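Local atomic coordinates of CEL44C (Paenibacillus polymyxa, PDB entry 2YIH), a protein that hydrolyses xyloglucan and probably other beta-1,4-glucans such as cellulose, as the family 44 glycoside hydrolase module of a larger enzyme. Residues Ala62-Gln67 / Trp191-Pro196; Val124-Ala129 / His195-Pro200; Ala459-Phe464 / Thr502-Pro507. The protein carries 8 engineered substitutions. All coordinates share one frame; numbering follows the deposited sequence.

Contact 1 of 3, residues Ala62-Gln67 / Trp191-Pro196; sequences AGSDWQ and WSHTHP. With XYS (alpha-D-xylopyranose), chain B; BGC (beta-D-glucopyranose), chain C.
A backbone-to-backbone contact, G63 and S64 against T194 and H195, joins two loop regions of the (beta/alpha)8 TIM barrel, beside the cleft where the xyloglucan lies. The segment 62-67 sits between strands 60-61 and 69-71; 191-196 carries the short helix 191-194, which follows barrel strand 181-184. Across the contact runs one hydrogen bond, from S64 N to T194 O (2.8 Å, 152° at the hydrogen), with the donor N in the plane of the T194 carbonyl. T194 O, at the helix end, thus has its hydrogen bond to the other loop. G63 CA lies 3.1 Å from T194 O in a CA-H...O contact. A side-chain carbon at G63 would run into T194 O and the H195 ring, and its positive phi also suits glycine.

The S64 hydroxyl sits between its backbone N and carbonyl carbon (chi1 64°), which brings OG alongside the helix end, 3.4 Å from T194 CA. The H195 ring meets G63 obliquely, ND1 4.0 Å from G63 CA, while T194 CG2 stands over one face of that ring, near its rim. NE2 of H195 reaches N48 O in a weak bond, and D65 OD2 takes a bond from N48 ND2, so both segments lean on helix 48-51.

T194 and its neighbour H193 also belong to the sugar pocket. T194 OG1 lies 3.2 Å from O3 of a glucose unit. H193 holds CG anti to its backbone N (chi1 175°), swinging the imidazole to the ligand, where the xylose ring oxygen O5 lies over one face, 3.1 Å from H193 CG.

Contact 2 of 3, residues Val124-Ala129 / His195-Pro200; sequences VQESEA and HPRIHP. Engineered in segment 124-129: A129 (natural residue Lys). Engineered in segment 195-200: P200 (natural residue Gly).
Two loops at the surface of the catalytic domain are clasped by one arginine: R197, after helix 191-194, reaches across to the turn 124-129 that follows strand 122-123. Its NE gives a hydrogen bond to V124 O (3.0 Å, 149° at the hydrogen), close to the guanidinium plane but well above the plane of the carbonyl. A water doubles the grip, accepting from R197 NH2 at 2.8 Å and donating to that same V124 O. CG of R197, set beside the backbone N by chi1 (-56°), lies 3.9 Å from V124 CG1, and the bend at chi2 (-57°) carries the guanidinium to E126, whose CA stands over one face near its rim. Both are surface loops of the TIM-barrel domain, ahead of strand 135-139 and of helix 205-222 respectively, with W135 touching V124 and R197. A leucine in place of R197 would probably leave V124 O without its NE donor, the water without the NH2 that helps fix it, and the E126 backbone without the flat group packed against it. A129, engineered (lysine in nature), sets its CB 3.6 Å from R197 O, and its CA makes a CA-H...O contact with that oxygen.

Contact 3 of 3, residues Ala459-Phe464 / Thr502-Pro507; sequences AFDAQF and TYTVPP
Strands 460-464 and 502-505 run antiparallel, their short axes 4.5 Å apart at closest approach and 150° between directions, with F460-V505 and A462-Y503 as hydrogen-bonded pairs and D461-T504 and Q463-T502 as non-hydrogen-bonded ones. V505 N meets F460 O at 2.9 Å, nearly in line with the C=O bond, and A462 N meets Y503 O, also at 2.9 Å. On one face, T504 OG1 donates to D461 OD1 at 2.7 Å, arriving from above the carboxylate plane. T502 CG2 flanks D461 CB there at 3.8 Å. The other face, with F460, A462 and V505, is mainly apolar, while Y503 adds a hydroxyl bonded to A491 O. F460 CG stands between its backbone N and carbonyl carbon (chi1 55°), which folds the ring alongside V505 and puts CE1 3.6 Å from V505 CG2. F464 brings a ring edge to Y503 CB and stacks on F501. P507 packs against A459 past the strand ends. This is the border of the beta-sandwich-like domain beside the barrel, where 500-505 is an outermost strand. F460 and V505 are buried, T502 and T504 exposed, so the D461-T504 bond ties the edge strand on the more solvent-facing side.

Overall arrangement
Contacts 1 and 2 are neighbours on the barrel, their centres about 8 Å apart, and both end on the chain around helix 191-194, sharing H195 and P196. W191 and H199 pack where the two meet. This one connection is thus held on successive residues, first by the 62-67 loop beside the sugar cleft, then by the 124-129 turn farther out. Contact 3 lies wholly later in the chain and belongs to another domain, the all-beta part whose sheet also includes the N-terminal strand 9-22. Its centre lies about 48 Å from that of contact 1 and 57 Å from that of contact 2, across the centre of the chain, well away from the bound xyloglucan.

Contact 1 of 3, residues Ala62-Gln67 / Trp191-Pro196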
loop_
_atom_site.group_PDB
_atom_site.type_symbol
_atom_site.label_atom_id
_atom_site.label_comp_id
_atom_site.label_asym_id
_atom_site.label_seq_id
_atom_site.Cartn_x
_atom_site.Cartn_y
_atom_site.Cartn_z
ATOM N N ALA A 62 -12.314 -6.228 16.686
ATOM C CA ALA A 62 -12.480 -4.951 15.955
ATOM C C ALA A 62 -11.793 -3.787 16.641
ATOM O O ALA A 62 -11.568 -2.758 16.009
ATOM C CB ALA A 62 -13.971 -4.625 15.805
ATOM N N GLY A 63 -11.557 -3.895 17.947
ATOM C CA GLY A 63 -11.060 -2.751 18.695
ATOM C C GLY A 63 -12.034 -1.572 18.590
ATOM O O GLY A 63 -13.251 -1.763 18.563
ATOM N N SER A 64 -11.500 -0.354 18.603
ATOM C CA SER A 64 -12.331 0.842 18.662
ATOM C C SER A 64 -13.204 1.018 17.414
ATOM O O SER A 64 -14.185 1.776 17.451
ATOM C CB SER A 64 -11.448 2.080 18.911
ATOM O OG SER A 64 -10.571 2.280 17.804
ATOM N N ASP A 65 -12.897 0.294 16.340
ATOM C CA ASP A 65 -13.740 0.330 15.151
ATOM C C ASP A 65 -15.163 -0.194 15.381
ATOM O O ASP A 65 -16.111 0.265 14.714
ATOM C CB ASP A 65 -13.121 -0.436 13.967
ATOM C CG ASP A 65 -11.875 0.262 13.381
ATOM O OD1 ASP A 65 -11.705 1.488 13.599
ATOM O OD2 ASP A 65 -11.124 -0.436 12.676
ATOM N N TRP A 66 -15.311 -1.200 16.251
ATOM C CA TRP A 66 -16.644 -1.714 16.546
ATOM C C TRP A 66 -16.680 -2.389 17.896
ATOM O O TRP A 66 -16.446 -3.576 17.979
ATOM C CB TRP A 66 -17.087 -2.724 15.461
ATOM C CG TRP A 66 -18.543 -3.101 15.659
ATOM C CD1 TRP A 66 -19.017 -4.282 16.107
ATOM C CD2 TRP A 66 -19.678 -2.252 15.446
ATOM N NE1 TRP A 66 -20.405 -4.226 16.220
ATOM C CE2 TRP A 66 -20.826 -2.980 15.837
ATOM C CE3 TRP A 66 -19.834 -0.940 14.965
ATOM C CZ2 TRP A 66 -22.128 -2.453 15.740
ATOM C CZ3 TRP A 66 -21.125 -0.383 14.905
ATOM C CH2 TRP A 66 -22.259 -1.152 15.282
ATOM N N GLN A 67 -16.988 -1.632 18.957
ATOM C CA GLN A 67 -17.379 -2.243 20.233
ATOM C C GLN A 67 -16.299 -3.088 20.914
ATOM O O GLN A 67 -16.600 -3.860 21.804
ATOM C CB GLN A 67 -18.654 -3.091 20.051
ATOM C CG GLN A 67 -19.775 -2.312 19.391
ATOM C CD GLN A 67 -21.105 -3.072 19.379
ATOM O OE1 GLN A 67 -21.129 -4.284 19.230
ATOM N NE2 GLN A 67 -22.208 -2.337 19.485
ATOM N N TRP A 191 -1.868 1.288 18.844
ATOM C CA TRP A 191 -2.373 0.175 19.640
ATOM C C TRP A 191 -3.187 0.682 20.835
ATOM O O TRP A 191 -4.236 0.102 21.171
ATOM C CB TRP A 191 -1.226 -0.682 20.171
ATOM C CG TRP A 191 -0.630 -1.613 19.196
ATOM C CD1 TRP A 191 -1.139 -1.999 17.962
ATOM C CD2 TRP A 191 0.626 -2.279 19.343
ATOM N NE1 TRP A 191 -0.265 -2.890 17.361
ATOM C CE2 TRP A 191 0.822 -3.073 18.186
ATOM C CE3 TRP A 191 1.598 -2.287 20.346
ATOM C CZ2 TRP A 191 1.961 -3.881 18.008
ATOM C CZ3 TRP A 191 2.756 -3.104 20.185
ATOM C CH2 TRP A 191 2.920 -3.884 19.024
ATOM N N SER A 192 -2.702 1.711 21.521
ATOM C CA SER A 192 -3.404 2.119 22.759
ATOM C C SER A 192 -4.713 2.822 22.477
ATOM O O SER A 192 -5.564 2.946 23.366
ATOM C CB SER A 192 -2.512 2.993 23.666
ATOM O OG SER A 192 -2.245 4.215 23.033
ATOM N N HIS A 193 -4.895 3.263 21.243
ATOM C CA HIS A 193 -6.153 3.916 20.860
ATOM C C HIS A 193 -7.141 2.937 20.182
ATOM O O HIS A 193 -8.348 2.897 20.500
ATOM C CB HIS A 193 -5.840 5.116 19.951
ATOM C CG HIS A 193 -7.063 5.800 19.405
ATOM N ND1 HIS A 193 -7.721 6.801 20.084
ATOM C CD2 HIS A 193 -7.760 5.601 18.259
ATOM C CE1 HIS A 193 -8.776 7.190 19.382
ATOM N NE2 HIS A 193 -8.822 6.477 18.270
ATOM N N THR A 194 -6.633 2.186 19.218
ATOM C CA THR A 194 -7.437 1.214 18.458
ATOM C C THR A 194 -7.685 -0.059 19.233
ATOM O O THR A 194 -8.804 -0.628 19.194
ATOM C CB THR A 194 -6.705 0.865 17.143
ATOM O OG1 THR A 194 -6.544 2.089 16.395
ATOM C CG2 THR A 194 -7.529 -0.158 16.296
ATOM N N HIS A 195 -6.655 -0.522 19.940
ATOM C CA HIS A 195 -6.719 -1.818 20.643
ATOM C C HIS A 195 -6.358 -1.692 22.129
ATOM O O HIS A 195 -5.509 -2.442 22.645
ATOM C CB HIS A 195 -5.760 -2.837 19.984
ATOM C CG HIS A 195 -6.158 -3.219 18.596
ATOM N ND1 HIS A 195 -7.300 -3.941 18.337
ATOM C CD2 HIS A 195 -5.599 -2.933 17.389
ATOM C CE1 HIS A 195 -7.390 -4.159 17.030
ATOM N NE2 HIS A 195 -6.400 -3.514 16.429
ATOM N N PRO A 196 -7.055 -0.810 22.848
ATOM C CA PRO A 196 -6.738 -0.642 24.275
ATOM C C PRO A 196 -7.031 -1.883 25.107
ATOM O O PRO A 196 -6.470 -2.027 26.217
ATOM C CB PRO A 196 -7.680 0.499 24.699
ATOM C CG PRO A 196 -8.834 0.434 23.735
ATOM C CD PRO A 196 -8.095 0.138 22.417
HETATM C C1 XYS B . -5.827 8.921 17.747
HETATM C C2 XYS B . -6.156 9.878 18.884
HETATM C C3 XYS B . -4.854 10.497 19.366
HETATM C C4 XYS B . -3.970 9.382 19.893
HETATM C C5 XYS B . -3.772 8.276 18.854
HETATM O O2 XYS B . -7.052 10.898 18.438
HETATM O O3 XYS B . -5.116 11.379 20.457
HETATM O O4 XYS B . -2.729 9.975 20.306
HETATM O O5 XYS B . -5.024 7.853 18.261
HETATM C C2 BGC C . -7.500 5.854 13.504
HETATM C C3 BGC C . -6.991 4.430 13.270
HETATM C C4 BGC C . -6.921 4.154 11.768
HETATM C C5 BGC C . -6.225 5.278 11.002
HETATM C C6 BGC C . -6.434 5.031 9.509
HETATM C C1 BGC C . -6.605 6.837 12.751
HETATM O O2 BGC C . -7.496 6.184 14.900
HETATM O O3 BGC C . -7.869 3.469 13.876
HETATM O O4 BGC C . -6.305 2.897 11.442
HETATM O O5 BGC C . -6.776 6.548 11.367
HETATM O O6 BGC C . -7.800 4.690 9.234
#

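Contact 2 of 3, residues Val124-Ala129 / His195-Pro200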
loop_
_atom_site.group_PDB
_atom_site.type_symbol
_atom_site.label_atom_id
_atom_site.label_comp_id
_atom_site.label_asym_id
_atom_site.label_seq_id
_atom_site.Cartn_x
_atom_site.Cartn_y
_atom_site.Cartn_z
ATOM N N VAL A 124 -15.631 -6.586 24.385
ATOM C CA VAL A 124 -14.736 -6.800 25.500
ATOM C C VAL A 124 -14.669 -5.466 26.270
ATOM O O VAL A 124 -14.302 -4.419 25.709
ATOM C CB VAL A 124 -13.318 -7.111 24.994
ATOM C CG1 VAL A 124 -12.371 -7.238 26.188
ATOM C CG2 VAL A 124 -13.335 -8.374 24.135
ATOM N N GLN A 125 -15.155 -5.495 27.511
ATOM C CA GLN A 125 -15.191 -4.281 28.349
ATOM C C GLN A 125 -13.825 -3.914 28.934
ATOM O O GLN A 125 -12.910 -4.744 28.913
ATOM C CB GLN A 125 -16.205 -4.485 29.460
ATOM C CG GLN A 125 -17.623 -4.654 28.930
ATOM C CD GLN A 125 -18.611 -4.916 30.073
ATOM O OE1 GLN A 125 -18.606 -4.203 31.070
ATOM N NE2 GLN A 125 -19.409 -5.954 29.946
ATOM N N GLU A 126 -13.680 -2.667 29.418
ATOM C CA GLU A 126 -12.400 -2.167 29.888
ATOM C C GLU A 126 -11.722 -3.081 30.913
ATOM O O GLU A 126 -10.534 -3.373 30.807
ATOM C CB GLU A 126 -12.505 -0.748 30.448
ATOM C CG GLU A 126 -11.124 -0.172 30.536
ATOM C CD GLU A 126 -11.061 1.270 30.991
ATOM O OE1 GLU A 126 -12.092 1.985 30.892
ATOM O OE2 GLU A 126 -9.923 1.632 31.392
ATOM N N SER A 127 -12.489 -3.567 31.881
ATOM C CA SER A 127 -11.883 -4.424 32.904
ATOM C C SER A 127 -11.611 -5.845 32.414
ATOM O O SER A 127 -10.999 -6.648 33.131
ATOM C CB SER A 127 -12.722 -4.408 34.185
ATOM O OG SER A 127 -13.968 -5.055 33.973
ATOM N N GLU A 128 -12.053 -6.157 31.199
ATOM C CA GLU A 128 -11.797 -7.465 30.562
ATOM C C GLU A 128 -10.581 -7.414 29.621
ATOM O O GLU A 128 -10.349 -8.361 28.826
ATOM C CB GLU A 128 -13.051 -7.951 29.805
ATOM C CG GLU A 128 -14.251 -8.156 30.727
ATOM C CD GLU A 128 -15.589 -8.365 30.011
ATOM O OE1 GLU A 128 -15.738 -8.070 28.787
ATOM O OE2 GLU A 128 -16.558 -8.762 30.727
ATOM N N ALA A 129 -9.813 -6.323 29.710
ATOM C CA ALA A 129 -8.590 -6.168 28.935
ATOM C C ALA A 129 -7.642 -7.318 29.244
ATOM O O ALA A 129 -7.679 -7.904 30.320
ATOM C CB ALA A 129 -7.904 -4.825 29.224
ATOM N N HIS A 195 -6.655 -0.522 19.940
ATOM C CA HIS A 195 -6.719 -1.818 20.643
ATOM C C HIS A 195 -6.358 -1.692 22.129
ATOM O O HIS A 195 -5.509 -2.442 22.645
ATOM C CB HIS A 195 -5.760 -2.837 19.984
ATOM C CG HIS A 195 -6.158 -3.219 18.596
ATOM N ND1 HIS A 195 -7.300 -3.941 18.337
ATOM C CD2 HIS A 195 -5.599 -2.933 17.389
ATOM C CE1 HIS A 195 -7.390 -4.159 17.030
ATOM N NE2 HIS A 195 -6.400 -3.514 16.429
ATOM N N PRO A 196 -7.055 -0.810 22.848
ATOM C CA PRO A 196 -6.738 -0.642 24.275
ATOM C C PRO A 196 -7.031 -1.883 25.107
ATOM O O PRO A 196 -6.470 -2.027 26.217
ATOM C CB PRO A 196 -7.680 0.499 24.699
ATOM C CG PRO A 196 -8.834 0.434 23.735
ATOM C CD PRO A 196 -8.095 0.138 22.417
ATOM N N ARG A 197 -7.929 -2.750 24.641
ATOM C CA ARG A 197 -8.174 -4.009 25.365
ATOM C C ARG A 197 -7.002 -4.976 25.248
ATOM O O ARG A 197 -6.947 -5.958 25.984
ATOM C CB ARG A 197 -9.464 -4.728 24.916
ATOM C CG ARG A 197 -10.749 -3.887 25.021
ATOM C CD ARG A 197 -11.006 -3.335 26.477
ATOM N NE ARG A 197 -12.176 -2.465 26.419
ATOM C CZ ARG A 197 -12.131 -1.144 26.398
ATOM N NH1 ARG A 197 -10.972 -0.480 26.584
ATOM N NH2 ARG A 197 -13.255 -0.474 26.211
ATOM N N ILE A 198 -6.127 -4.768 24.250
ATOM C CA ILE A 198 -4.965 -5.633 24.069
ATOM C C ILE A 198 -3.695 -5.006 24.688
ATOM O O ILE A 198 -2.913 -5.675 25.395
ATOM C CB ILE A 198 -4.702 -5.938 22.552
ATOM C CG1 ILE A 198 -5.900 -6.694 21.964
ATOM C CG2 ILE A 198 -3.457 -6.845 22.426
ATOM C CD1 ILE A 198 -5.801 -7.054 20.463
ATOM N N HIS A 199 -3.507 -3.727 24.431
ATOM C CA HIS A 199 -2.260 -3.032 24.821
ATOM C C HIS A 199 -2.596 -1.591 25.218
ATOM O O HIS A 199 -2.394 -0.654 24.445
ATOM C CB HIS A 199 -1.283 -3.142 23.617
ATOM C CG HIS A 199 0.101 -2.611 23.875
ATOM N ND1 HIS A 199 0.341 -1.298 24.224
ATOM C CD2 HIS A 199 1.314 -3.219 23.839
ATOM C CE1 HIS A 199 1.641 -1.117 24.391
ATOM N NE2 HIS A 199 2.256 -2.267 24.158
ATOM N N PRO A 200 -3.144 -1.402 26.442
ATOM C CA PRO A 200 -3.692 -0.089 26.870
ATOM C C PRO A 200 -2.629 1.031 26.993
ATOM O O PRO A 200 -2.956 2.214 26.802
ATOM C CB PRO A 200 -4.304 -0.381 28.261
ATOM C CG PRO A 200 -3.766 -1.724 28.670
ATOM C CD PRO A 200 -3.453 -2.486 27.386
HETATM O O HOH W 1 -15.776 -1.636 25.734
#

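Contact 3 of 3, residues Ala459-Phe464 / Thr502-Pro507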
loop_
_atom_site.group_PDB
_atom_site.type_symbol
_atom_site.label_atom_id
_atom_site.label_comp_id
_atom_site.label_asym_id
_atom_site.label_seq_id
_atom_site.Cartn_x
_atom_site.Cartn_y
_atom_site.Cartn_z
ATOM N N ALA A 459 -10.119 22.235 -21.320
ATOM C CA ALA A 459 -9.373 21.245 -22.101
ATOM C C ALA A 459 -7.995 21.810 -22.385
ATOM O O ALA A 459 -7.796 23.027 -22.323
ATOM C CB ALA A 459 -10.082 20.945 -23.413
ATOM N N PHE A 460 -7.054 20.939 -22.729
ATOM C CA PHE A 460 -5.827 21.389 -23.384
ATOM C C PHE A 460 -5.494 20.498 -24.570
ATOM O O PHE A 460 -5.849 19.316 -24.603
ATOM C CB PHE A 460 -4.633 21.491 -22.412
ATOM C CG PHE A 460 -4.336 20.219 -21.638
ATOM C CD1 PHE A 460 -3.682 19.142 -22.245
ATOM C CD2 PHE A 460 -4.589 20.162 -20.275
ATOM C CE1 PHE A 460 -3.386 17.973 -21.519
ATOM C CE2 PHE A 460 -4.255 19.028 -19.538
ATOM C CZ PHE A 460 -3.660 17.942 -20.144
ATOM N N ASP A 461 -4.722 21.035 -25.510
ATOM C CA ASP A 461 -4.160 20.205 -26.568
ATOM C C ASP A 461 -2.764 19.813 -26.091
ATOM O O ASP A 461 -1.931 20.679 -25.853
ATOM C CB ASP A 461 -4.041 21.006 -27.879
ATOM C CG ASP A 461 -5.372 21.158 -28.608
ATOM O OD1 ASP A 461 -6.395 20.556 -28.197
ATOM O OD2 ASP A 461 -5.411 21.937 -29.588
ATOM N N ALA A 462 -2.520 18.515 -25.914
ATOM C CA ALA A 462 -1.193 18.047 -25.514
ATOM C C ALA A 462 -0.396 17.780 -26.773
ATOM O O ALA A 462 -0.786 16.946 -27.585
ATOM C CB ALA A 462 -1.305 16.757 -24.673
ATOM N N GLN A 463 0.725 18.483 -26.927
ATOM C CA GLN A 463 1.616 18.296 -28.054
ATOM C C GLN A 463 2.748 17.395 -27.574
ATOM O O GLN A 463 3.548 17.820 -26.736
ATOM C CB GLN A 463 2.181 19.668 -28.449
ATOM C CG GLN A 463 3.258 19.653 -29.502
ATOM C CD GLN A 463 3.687 21.057 -29.873
ATOM O OE1 GLN A 463 4.787 21.269 -30.383
ATOM N NE2 GLN A 463 2.828 22.034 -29.584
ATOM N N PHE A 464 2.762 16.152 -28.039
ATOM C CA PHE A 464 3.767 15.170 -27.605
ATOM C C PHE A 464 4.973 15.170 -28.543
ATOM O O PHE A 464 4.812 15.169 -29.766
ATOM C CB PHE A 464 3.190 13.764 -27.593
ATOM C CG PHE A 464 2.153 13.541 -26.536
ATOM C CD1 PHE A 464 0.817 13.834 -26.796
ATOM C CD2 PHE A 464 2.508 13.021 -25.288
ATOM C CE1 PHE A 464 -0.158 13.595 -25.826
ATOM C CE2 PHE A 464 1.524 12.774 -24.311
ATOM C CZ PHE A 464 0.206 13.081 -24.586
ATOM N N THR A 502 -0.444 15.474 -31.641
ATOM C CA THR A 502 -1.222 16.259 -30.703
ATOM C C THR A 502 -2.503 15.485 -30.392
ATOM O O THR A 502 -3.044 14.797 -31.262
ATOM C CB THR A 502 -1.573 17.669 -31.262
ATOM O OG1 THR A 502 -0.356 18.397 -31.504
ATOM C CG2 THR A 502 -2.371 18.471 -30.241
ATOM N N TYR A 503 -2.938 15.563 -29.144
ATOM C CA TYR A 503 -4.197 14.926 -28.741
ATOM C C TYR A 503 -4.860 15.837 -27.730
ATOM O O TYR A 503 -4.203 16.343 -26.832
ATOM C CB TYR A 503 -3.929 13.541 -28.119
ATOM C CG TYR A 503 -5.100 12.600 -28.220
ATOM C CD1 TYR A 503 -5.372 11.930 -29.399
ATOM C CD2 TYR A 503 -6.009 12.464 -27.163
ATOM C CE1 TYR A 503 -6.452 11.057 -29.505
ATOM C CE2 TYR A 503 -7.094 11.608 -27.257
ATOM C CZ TYR A 503 -7.311 10.894 -28.419
ATOM O OH TYR A 503 -8.391 10.027 -28.544
ATOM N N THR A 504 -6.164 16.065 -27.871
ATOM C CA THR A 504 -6.848 16.968 -26.956
ATOM C C THR A 504 -7.255 16.158 -25.721
ATOM O O THR A 504 -7.866 15.108 -25.851
ATOM C CB THR A 504 -8.105 17.587 -27.624
ATOM O OG1 THR A 504 -7.704 18.304 -28.817
ATOM C CG2 THR A 504 -8.816 18.551 -26.672
ATOM N N VAL A 505 -6.978 16.697 -24.540
ATOM C CA VAL A 505 -7.445 16.085 -23.284
ATOM C C VAL A 505 -8.497 16.999 -22.652
ATOM O O VAL A 505 -8.200 18.081 -22.196
ATOM C CB VAL A 505 -6.272 15.855 -22.307
ATOM C CG1 VAL A 505 -6.744 15.001 -21.106
ATOM C CG2 VAL A 505 -5.094 15.156 -23.051
ATOM N N PRO A 506 -9.757 16.565 -22.645
ATOM C CA PRO A 506 -10.813 17.374 -22.027
ATOM C C PRO A 506 -10.588 17.502 -20.522
ATOM O O PRO A 506 -9.780 16.744 -19.963
ATOM C CB PRO A 506 -12.088 16.533 -22.281
ATOM C CG PRO A 506 -11.764 15.718 -23.435
ATOM C CD PRO A 506 -10.296 15.358 -23.274
ATOM N N PRO A 507 -11.305 18.419 -19.861
ATOM C CA PRO A 507 -11.171 18.539 -18.413
ATOM C C PRO A 507 -11.515 17.201 -17.738
ATOM O O PRO A 507 -12.347 16.432 -18.247
ATOM C CB PRO A 507 -12.269 19.557 -18.053
ATOM C CG PRO A 507 -12.574 20.263 -19.337
ATOM C CD PRO A 507 -12.416 19.250 -20.373
#